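Local coordinates for hexokinase (Schistosoma mansoni, PDB 1BDG), which phosphorylates glucose and other hexoses at the 6-hydroxyl with ATP, the entry step of glycolysis, at residues A72-G77 and G140-F145; T78-L83 and R99-P104. All blocks are in the same frame, centred on the assembly; numbering follows the deposited sequence.

How the interactions relate
From the N terminus, strand 68-75 carries 72-77, the chain turns at once into strand 80-87 with 78-83, and strand 95-101 then folds back to bring 99-104 beside it. Interaction 2 closes this hairpin, a short loop nested inside the much longer one that interaction 1 closes when strand 137-143 returns, after helix 112-129, to lie parallel to strand 68-75. The two contacts thus join four neighbouring strands of the five-stranded sheet of the small subdomain. They meet directly: Leu83 N is 2.8 Å from Ala72 O, a probable hydrogen bond, and Leu73 packs against Tyr80 and Val82. Glucose lies at the end of interaction 1, sulfate beside the turn between 72-77 and 78-83.

Interaction 1: residues A72-G77 and G140-F145; sequences ALDLGG and GFTFSF. With GLC (alpha-D-glucopyranose), chain B.
The carbonyl oxygen of Leu75 accepts the backbone N-H of Ser144, which approaches almost end-on to the carbonyl (Ser144 N to Leu75 O 2.8 Å); the hydroxyl Ser144 OG lies close to the same oxygen. OG is also hydrogen-bonded to Asp197 OD2, itself a glucose ligand. With OG beside its own backbone N (chi1 -43°), Ser144 turns both groups toward Leu75 O. Upstream, the strands run parallel and in register, 8° apart, joined by Leu73 N to Gly140 O (3.0 Å), Thr142 N to Leu73 O (3.2 Å) and Leu75 N to Thr142 O (2.9 Å); the Thr142 N-H comes from above the Leu73 carbonyl plane. On one face, Asp74 and Thr142 lie side by side pointing the same way, carboxylate oxygen OD1 against methyl CG2. A water donates to Asp74 OD1 and sits beside Ser144 OG. The other face is apolar. Leu73 CB rests 3.8 Å from Phe141 CD1, while Leu75 CD2 meets the Phe143 ring at its edge, 3.8 Å from CE1. Phe143 CB stands over the Phe141 ring, and helices 112-129 and 174-183 pack on this face. Beyond the strands, Gly76 CA approaches Phe145 CE2, and Phe145 CA touches glucose O3. Strand 68-75 leads into a Gly-rich turn; Asp74 to Gly77 belong to the predicted ATP site, consistent with the phosphate-binding turn of the actin-like ATPase fold. The backbone bond from sugar-binding Ser144 to Leu75 O thus places the glucose pocket directly beside the predicted nucleotide site.

Interaction 2: residues T78-L83 and R99-P104; sequences TNYRVL and RTYCIP. With SO4 (sulfate ion), chain C.
Val82 and Arg99 exchange both backbone bonds of an antiparallel hydrogen-bonded pair, Val82 N to Arg99 O (2.8 Å) and Arg99 N to Val82 O (2.9 Å). Arg81 and Thr100 form the non-hydrogen-bonded pair next to it, and Tyr101 N reaches Tyr80 O at 2.8 Å. Apolar contacts gather on the face of Tyr80, Val82 and Tyr101. Tyr80, its CG anti to the backbone N (chi1 177°), sets the CD2 edge of its ring against Tyr101 CB; the Ile103 side chain crosses that of Tyr80 at about a right angle, CD1 3.8 Å from Tyr80 CB. Val82 CG2 touches the Tyr101 ring at CD1 (3.9 Å). On the opposite face, Thr100 OG1 lies by Arg81 CG; the Thr100 methyl CG2 packs on CB of Asn79. Arg81 forms a salt bridge with Glu98; Arg99 forms one with Asp125, which also accepts a hydrogen bond from Tyr101 OH. Thr78 N (2.7 Å to sulfate O2), Thr78 OG1 and Thr220 OG1 hold the sulfate, probably from the crystallisation liquor, which may mark a phosphate position of the predicted ATP site. This hairpin borders the small-subdomain sheet: strand 68-75 flanks strand 80-87, and helix 112-129 packs over Tyr80 and Tyr101.

Interaction 1: residues A72-G77 and G140-F145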
ATOM      1  N   ALA A  72       5.524 -16.071 -11.051  1.00 18.05           N
ATOM      2  CA  ALA A  72       5.317 -14.712 -10.577  1.00 18.75           C
ATOM      3  C   ALA A  72       5.437 -14.712  -9.074  1.00 20.46           C
ATOM      4  O   ALA A  72       4.829 -15.554  -8.412  1.00 20.58           O
ATOM      5  CB  ALA A  72       3.947 -14.221 -10.990  1.00 16.27           C
ATOM      6  N   LEU A  73       6.267 -13.824  -8.540  1.00 21.15           N
ATOM      7  CA  LEU A  73       6.447 -13.719  -7.094  1.00 22.34           C
ATOM      8  C   LEU A  73       5.760 -12.441  -6.636  1.00 22.98           C
ATOM      9  O   LEU A  73       5.478 -11.563  -7.456  1.00 25.45           O
ATOM     10  CB  LEU A  73       7.936 -13.647  -6.739  1.00 22.80           C
ATOM     11  CG  LEU A  73       8.834 -14.876  -6.943  1.00 24.73           C
ATOM     12  CD1 LEU A  73      10.270 -14.533  -6.598  1.00 25.41           C
ATOM     13  CD2 LEU A  73       8.362 -16.018  -6.053  1.00 26.48           C
ATOM     14  N   ASP A  74       5.494 -12.327  -5.338  1.00 23.65           N
ATOM     15  CA  ASP A  74       4.866 -11.122  -4.782  1.00 22.58           C
ATOM     16  C   ASP A  74       5.647 -10.819  -3.512  1.00 21.04           C
ATOM     17  O   ASP A  74       5.776 -11.706  -2.679  1.00 20.23           O
ATOM     18  CB  ASP A  74       3.388 -11.388  -4.433  1.00 23.92           C
ATOM     19  CG  ASP A  74       2.532 -10.126  -4.484  1.00 26.30           C
ATOM     20  OD1 ASP A  74       3.085  -9.007  -4.356  1.00 30.49           O
ATOM     21  OD2 ASP A  74       1.300 -10.243  -4.666  1.00 26.26           O
ATOM     22  N   LEU A  75       6.235  -9.626  -3.400  1.00 18.68           N
ATOM     23  CA  LEU A  75       7.001  -9.270  -2.194  1.00 19.66           C
ATOM     24  C   LEU A  75       6.768  -7.828  -1.690  1.00 19.30           C
ATOM     25  O   LEU A  75       6.844  -6.866  -2.458  1.00 20.36           O
ATOM     26  CB  LEU A  75       8.513  -9.522  -2.392  1.00 17.88           C
ATOM     27  CG  LEU A  75       9.422  -9.351  -1.152  1.00 17.23           C
ATOM     28  CD1 LEU A  75       9.053 -10.378  -0.087  1.00 16.01           C
ATOM     29  CD2 LEU A  75      10.890  -9.489  -1.501  1.00 14.00           C
ATOM     30  N   GLY A  76       6.489  -7.694  -0.394  1.00 19.01           N
ATOM     31  CA  GLY A  76       6.270  -6.380   0.181  1.00 20.43           C
ATOM     32  C   GLY A  76       4.913  -6.226   0.839  1.00 23.70           C
ATOM     33  O   GLY A  76       4.804  -5.586   1.896  1.00 22.08           O
ATOM     34  N   GLY A  77       3.888  -6.830   0.221  1.00 25.26           N
ATOM     35  CA  GLY A  77       2.519  -6.765   0.720  1.00 23.32           C
ATOM     36  C   GLY A  77       2.290  -7.516   2.014  1.00 22.89           C
ATOM     37  O   GLY A  77       3.255  -7.868   2.696  1.00 20.97           O
ATOM     38  N   GLY A 140       7.820 -12.925 -13.232  1.00 19.49           N
ATOM     39  CA  GLY A 140       7.401 -11.550 -13.098  1.00 19.38           C
ATOM     40  C   GLY A 140       7.548 -11.268 -11.614  1.00 19.86           C
ATOM     41  O   GLY A 140       6.884 -11.905 -10.800  1.00 21.03           O
ATOM     42  N   PHE A 141       8.442 -10.353 -11.251  1.00 19.56           N
ATOM     43  CA  PHE A 141       8.695 -10.011  -9.857  1.00 17.26           C
ATOM     44  C   PHE A 141       7.942  -8.754  -9.398  1.00 19.22           C
ATOM     45  O   PHE A 141       8.269  -7.636  -9.802  1.00 20.45           O
ATOM     46  CB  PHE A 141      10.203  -9.831  -9.660  1.00 12.57           C
ATOM     47  CG  PHE A 141      10.661  -9.833  -8.223  1.00 11.74           C
ATOM     48  CD1 PHE A 141       9.898 -10.414  -7.212  1.00  8.50           C
ATOM     49  CD2 PHE A 141      11.895  -9.275  -7.887  1.00  8.51           C
ATOM     50  CE1 PHE A 141      10.368 -10.434  -5.895  1.00  7.81           C
ATOM     51  CE2 PHE A 141      12.365  -9.292  -6.583  1.00  3.92           C
ATOM     52  CZ  PHE A 141      11.608  -9.868  -5.590  1.00  8.49           C
ATOM     53  N   THR A 142       6.898  -8.941  -8.594  1.00 20.51           N
ATOM     54  CA  THR A 142       6.143  -7.819  -8.048  1.00 19.11           C
ATOM     55  C   THR A 142       6.887  -7.416  -6.794  1.00 19.75           C
ATOM     56  O   THR A 142       6.716  -8.042  -5.748  1.00 20.49           O
ATOM     57  CB  THR A 142       4.735  -8.250  -7.660  1.00 19.08           C
ATOM     58  OG1 THR A 142       3.978  -8.483  -8.847  1.00 21.86           O
ATOM     59  CG2 THR A 142       4.051  -7.198  -6.820  1.00 19.61           C
ATOM     60  N   PHE A 143       7.775  -6.436  -6.924  1.00 19.93           N
ATOM     61  CA  PHE A 143       8.572  -5.954  -5.795  1.00 19.85           C
ATOM     62  C   PHE A 143       7.926  -4.656  -5.314  1.00 20.58           C
ATOM     63  O   PHE A 143       8.138  -3.595  -5.899  1.00 22.09           O
ATOM     64  CB  PHE A 143      10.005  -5.704  -6.251  1.00 16.72           C
ATOM     65  CG  PHE A 143      10.975  -5.482  -5.130  1.00 18.34           C
ATOM     66  CD1 PHE A 143      11.027  -6.362  -4.046  1.00 18.74           C
ATOM     67  CD2 PHE A 143      11.882  -4.425  -5.179  1.00 16.90           C
ATOM     68  CE1 PHE A 143      11.976  -6.196  -3.031  1.00 18.11           C
ATOM     69  CE2 PHE A 143      12.828  -4.248  -4.181  1.00 17.80           C
ATOM     70  CZ  PHE A 143      12.879  -5.140  -3.100  1.00 20.65           C
ATOM     71  N   SER A 144       7.129  -4.749  -4.255  1.00 20.92           N
ATOM     72  CA  SER A 144       6.406  -3.607  -3.709  1.00 20.95           C
ATOM     73  C   SER A 144       7.267  -2.498  -3.120  1.00 21.78           C
ATOM     74  O   SER A 144       7.011  -2.069  -1.987  1.00 24.45           O
ATOM     75  CB  SER A 144       5.448  -4.079  -2.616  1.00 19.56           C
ATOM     76  OG  SER A 144       4.772  -5.254  -2.998  1.00 19.41           O
ATOM     77  N   PHE A 145       8.247  -1.982  -3.852  1.00 19.38           N
ATOM     78  CA  PHE A 145       9.064  -0.916  -3.290  1.00 18.38           C
ATOM     79  C   PHE A 145       9.490   0.064  -4.367  1.00 17.09           C
ATOM     80  O   PHE A 145       9.422  -0.252  -5.555  1.00 16.00           O
ATOM     81  CB  PHE A 145      10.288  -1.501  -2.560  1.00 16.27           C
ATOM     82  CG  PHE A 145       9.939  -2.286  -1.322  1.00 14.63           C
ATOM     83  CD1 PHE A 145       9.613  -1.639  -0.140  1.00 13.27           C
ATOM     84  CD2 PHE A 145       9.879  -3.673  -1.357  1.00 12.93           C
ATOM     85  CE1 PHE A 145       9.229  -2.363   0.974  1.00 11.79           C
ATOM     86  CE2 PHE A 145       9.495  -4.393  -0.244  1.00 11.90           C
ATOM     87  CZ  PHE A 145       9.171  -3.740   0.915  1.00 11.99           C
TER
HETATM   88  C1  GLC B 501       4.738   0.988   0.117  1.00 16.07           C
HETATM   89  C2  GLC B 501       5.814   0.816  -0.956  1.00 14.99           C
HETATM   90  C3  GLC B 501       5.199   0.979  -2.327  1.00 14.22           C
HETATM   91  C4  GLC B 501       4.047   0.003  -2.488  1.00 13.69           C
HETATM   92  C5  GLC B 501       3.036   0.235  -1.387  1.00 10.91           C
HETATM   93  C6  GLC B 501       1.884  -0.750  -1.447  1.00 12.85           C
HETATM   94  O1  GLC B 501       4.173   2.246  -0.037  1.00 18.87           O
HETATM   95  O2  GLC B 501       6.844   1.790  -0.793  1.00 13.02           O
HETATM   96  O3  GLC B 501       6.170   0.733  -3.333  1.00 14.67           O
HETATM   97  O4  GLC B 501       3.445   0.175  -3.748  1.00 13.59           O
HETATM   98  O5  GLC B 501       3.672   0.059  -0.120  1.00 12.68           O
HETATM   99  O6  GLC B 501       2.199  -1.953  -0.778  1.00 11.31           O
HETATM  100  O   HOH W   1       2.919  -6.817  -2.915  1.00 21.26           O

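Interaction 2: residues T78-L83 and R99-P104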
ATOM      1  N   THR A  78       1.022  -7.782   2.334  1.00 24.65           N
ATOM      2  CA  THR A  78       0.630  -8.494   3.555  1.00 25.11           C
ATOM      3  C   THR A  78       1.239  -9.899   3.610  1.00 26.12           C
ATOM      4  O   THR A  78       1.616 -10.367   4.687  1.00 27.46           O
ATOM      5  CB  THR A  78      -0.926  -8.606   3.716  1.00 24.28           C
ATOM      6  OG1 THR A  78      -1.540  -7.297   3.747  1.00 23.46           O
ATOM      7  CG2 THR A  78      -1.251  -9.348   5.013  1.00 23.54           C
ATOM      8  N   ASN A  79       1.314 -10.585   2.471  1.00 25.87           N
ATOM      9  CA  ASN A  79       1.906 -11.925   2.442  1.00 26.72           C
ATOM     10  C   ASN A  79       2.554 -12.360   1.117  1.00 26.72           C
ATOM     11  O   ASN A  79       2.059 -12.079   0.008  1.00 26.74           O
ATOM     12  CB  ASN A  79       0.952 -12.993   3.001  1.00 24.12           C
ATOM     13  CG  ASN A  79      -0.436 -12.918   2.410  1.00 24.68           C
ATOM     14  OD1 ASN A  79      -1.425 -13.085   3.115  1.00 24.31           O
ATOM     15  ND2 ASN A  79      -0.520 -12.740   1.104  1.00 25.33           N
ATOM     16  N   TYR A  80       3.700 -13.015   1.273  1.00 24.35           N
ATOM     17  CA  TYR A  80       4.524 -13.506   0.185  1.00 21.26           C
ATOM     18  C   TYR A  80       3.873 -14.583  -0.684  1.00 21.81           C
ATOM     19  O   TYR A  80       3.794 -15.752  -0.290  1.00 22.15           O
ATOM     20  CB  TYR A  80       5.841 -14.015   0.786  1.00 20.07           C
ATOM     21  CG  TYR A  80       6.788 -14.633  -0.194  1.00 16.83           C
ATOM     22  CD1 TYR A  80       7.323 -13.899  -1.225  1.00 14.97           C
ATOM     23  CD2 TYR A  80       7.104 -15.980  -0.115  1.00 20.49           C
ATOM     24  CE1 TYR A  80       8.141 -14.489  -2.169  1.00 19.32           C
ATOM     25  CE2 TYR A  80       7.925 -16.583  -1.046  1.00 19.16           C
ATOM     26  CZ  TYR A  80       8.439 -15.833  -2.075  1.00 21.15           C
ATOM     27  OH  TYR A  80       9.247 -16.434  -3.021  1.00 24.39           O
ATOM     28  N   ARG A  81       3.415 -14.199  -1.872  1.00 22.81           N
ATOM     29  CA  ARG A  81       2.803 -15.166  -2.780  1.00 24.95           C
ATOM     30  C   ARG A  81       3.731 -15.634  -3.889  1.00 24.99           C
ATOM     31  O   ARG A  81       4.426 -14.835  -4.524  1.00 24.79           O
ATOM     32  CB  ARG A  81       1.514 -14.643  -3.415  1.00 25.42           C
ATOM     33  CG  ARG A  81       0.269 -14.756  -2.545  1.00 29.41           C
ATOM     34  CD  ARG A  81      -0.987 -14.923  -3.414  1.00 32.61           C
ATOM     35  NE  ARG A  81      -1.018 -13.984  -4.540  1.00 36.12           N
ATOM     36  CZ  ARG A  81      -2.004 -13.904  -5.437  1.00 36.73           C
ATOM     37  NH1 ARG A  81      -3.049 -14.718  -5.351  1.00 36.77           N
ATOM     38  NH2 ARG A  81      -1.966 -12.968  -6.396  1.00 35.41           N
ATOM     39  N   VAL A  82       3.723 -16.943  -4.112  1.00 25.24           N
ATOM     40  CA  VAL A  82       4.515 -17.580  -5.143  1.00 26.20           C
ATOM     41  C   VAL A  82       3.499 -18.184  -6.085  1.00 24.87           C
ATOM     42  O   VAL A  82       2.788 -19.103  -5.712  1.00 25.90           O
ATOM     43  CB  VAL A  82       5.397 -18.672  -4.560  1.00 27.06           C
ATOM     44  CG1 VAL A  82       5.975 -19.517  -5.685  1.00 27.98           C
ATOM     45  CG2 VAL A  82       6.535 -18.031  -3.753  1.00 27.13           C
ATOM     46  N   LEU A  83       3.422 -17.650  -7.297  1.00 24.66           N
ATOM     47  CA  LEU A  83       2.433 -18.102  -8.265  1.00 23.00           C
ATOM     48  C   LEU A  83       2.998 -18.750  -9.522  1.00 21.97           C
ATOM     49  O   LEU A  83       4.212 -18.903  -9.671  1.00 21.81           O
ATOM     50  CB  LEU A  83       1.501 -16.947  -8.643  1.00 22.58           C
ATOM     51  CG  LEU A  83       0.898 -16.106  -7.509  1.00 22.42           C
ATOM     52  CD1 LEU A  83       1.973 -15.198  -6.939  1.00 20.49           C
ATOM     53  CD2 LEU A  83      -0.264 -15.265  -8.011  1.00 18.89           C
ATOM     54  N   ARG A  99       0.808 -20.275  -3.999  1.00 16.70           N
ATOM     55  CA  ARG A  99       1.061 -20.495  -2.584  1.00 18.60           C
ATOM     56  C   ARG A  99       1.411 -19.162  -1.900  1.00 20.12           C
ATOM     57  O   ARG A  99       1.665 -18.149  -2.560  1.00 20.49           O
ATOM     58  CB  ARG A  99       2.210 -21.479  -2.377  1.00 18.49           C
ATOM     59  CG  ARG A  99       1.882 -22.886  -2.744  1.00 19.89           C
ATOM     60  CD  ARG A  99       2.683 -23.843  -1.898  1.00 22.82           C
ATOM     61  NE  ARG A  99       2.584 -25.192  -2.435  1.00 24.62           N
ATOM     62  CZ  ARG A  99       3.404 -26.189  -2.139  1.00 25.24           C
ATOM     63  NH1 ARG A  99       4.417 -26.010  -1.299  1.00 26.64           N
ATOM     64  NH2 ARG A  99       3.205 -27.375  -2.702  1.00 29.03           N
ATOM     65  N   THR A 100       1.427 -19.179  -0.572  1.00 19.26           N
ATOM     66  CA  THR A 100       1.763 -18.011   0.220  1.00 18.40           C
ATOM     67  C   THR A 100       2.722 -18.540   1.273  1.00 19.96           C
ATOM     68  O   THR A 100       2.388 -19.489   1.998  1.00 21.98           O
ATOM     69  CB  THR A 100       0.506 -17.451   0.880  1.00 18.00           C
ATOM     70  OG1 THR A 100      -0.387 -16.968  -0.139  1.00 20.70           O
ATOM     71  CG2 THR A 100       0.847 -16.339   1.824  1.00 15.94           C
ATOM     72  N   TYR A 101       3.942 -18.010   1.294  1.00 19.96           N
ATOM     73  CA  TYR A 101       4.943 -18.446   2.257  1.00 19.34           C
ATOM     74  C   TYR A 101       5.172 -17.388   3.329  1.00 20.04           C
ATOM     75  O   TYR A 101       5.324 -16.188   3.034  1.00 21.29           O
ATOM     76  CB  TYR A 101       6.274 -18.737   1.555  1.00 20.02           C
ATOM     77  CG  TYR A 101       6.349 -20.042   0.784  1.00 18.31           C
ATOM     78  CD1 TYR A 101       5.938 -20.118  -0.550  1.00 15.54           C
ATOM     79  CD2 TYR A 101       6.894 -21.183   1.377  1.00 19.31           C
ATOM     80  CE1 TYR A 101       6.076 -21.297  -1.274  1.00 16.37           C
ATOM     81  CE2 TYR A 101       7.035 -22.366   0.664  1.00 18.20           C
ATOM     82  CZ  TYR A 101       6.629 -22.420  -0.658  1.00 18.33           C
ATOM     83  OH  TYR A 101       6.794 -23.597  -1.351  1.00 16.61           O
ATOM     84  N   CYS A 102       5.183 -17.824   4.576  1.00 18.45           N
ATOM     85  CA  CYS A 102       5.414 -16.906   5.680  1.00 21.26           C
ATOM     86  C   CYS A 102       6.899 -16.601   5.619  1.00 22.02           C
ATOM     87  O   CYS A 102       7.676 -17.457   5.204  1.00 21.88           O
ATOM     88  CB  CYS A 102       5.130 -17.607   6.998  1.00 23.39           C
ATOM     89  SG  CYS A 102       6.312 -18.960   7.237  1.00 27.07           S
ATOM     90  N   ILE A 103       7.293 -15.389   6.012  1.00 21.70           N
ATOM     91  CA  ILE A 103       8.700 -14.999   6.004  1.00 19.76           C
ATOM     92  C   ILE A 103       9.141 -14.723   7.436  1.00 19.28           C
ATOM     93  O   ILE A 103       8.487 -13.967   8.148  1.00 21.34           O
ATOM     94  CB  ILE A 103       8.922 -13.744   5.141  1.00 18.77           C
ATOM     95  CG1 ILE A 103       8.595 -14.044   3.683  1.00 17.95           C
ATOM     96  CG2 ILE A 103      10.360 -13.287   5.220  1.00 19.39           C
ATOM     97  CD1 ILE A 103       8.908 -12.887   2.744  1.00 17.18           C
ATOM     98  N   PRO A 104      10.257 -15.332   7.881  1.00 19.15           N
ATOM     99  CA  PRO A 104      10.739 -15.111   9.250  1.00 18.85           C
ATOM    100  C   PRO A 104      11.144 -13.650   9.515  1.00 20.16           C
ATOM    101  O   PRO A 104      11.853 -13.033   8.731  1.00 20.20           O
ATOM    102  CB  PRO A 104      11.939 -16.057   9.344  1.00 18.11           C
ATOM    103  CG  PRO A 104      11.636 -17.122   8.327  1.00 15.75           C
ATOM    104  CD  PRO A 104      11.095 -16.326   7.188  1.00 17.47           C
TER
HETATM  105  S   SO4 C 502      -1.103  -5.940   0.848  1.00 38.76           S
HETATM  106  O1  SO4 C 502      -2.410  -6.100   1.460  1.00 36.79           O
HETATM  107  O2  SO4 C 502      -0.668  -7.182   0.258  1.00 40.66           O
HETATM  108  O3  SO4 C 502      -1.163  -4.930  -0.182  1.00 39.69           O
HETATM  109  O4  SO4 C 502      -0.153  -5.534   1.844  1.00 40.13           O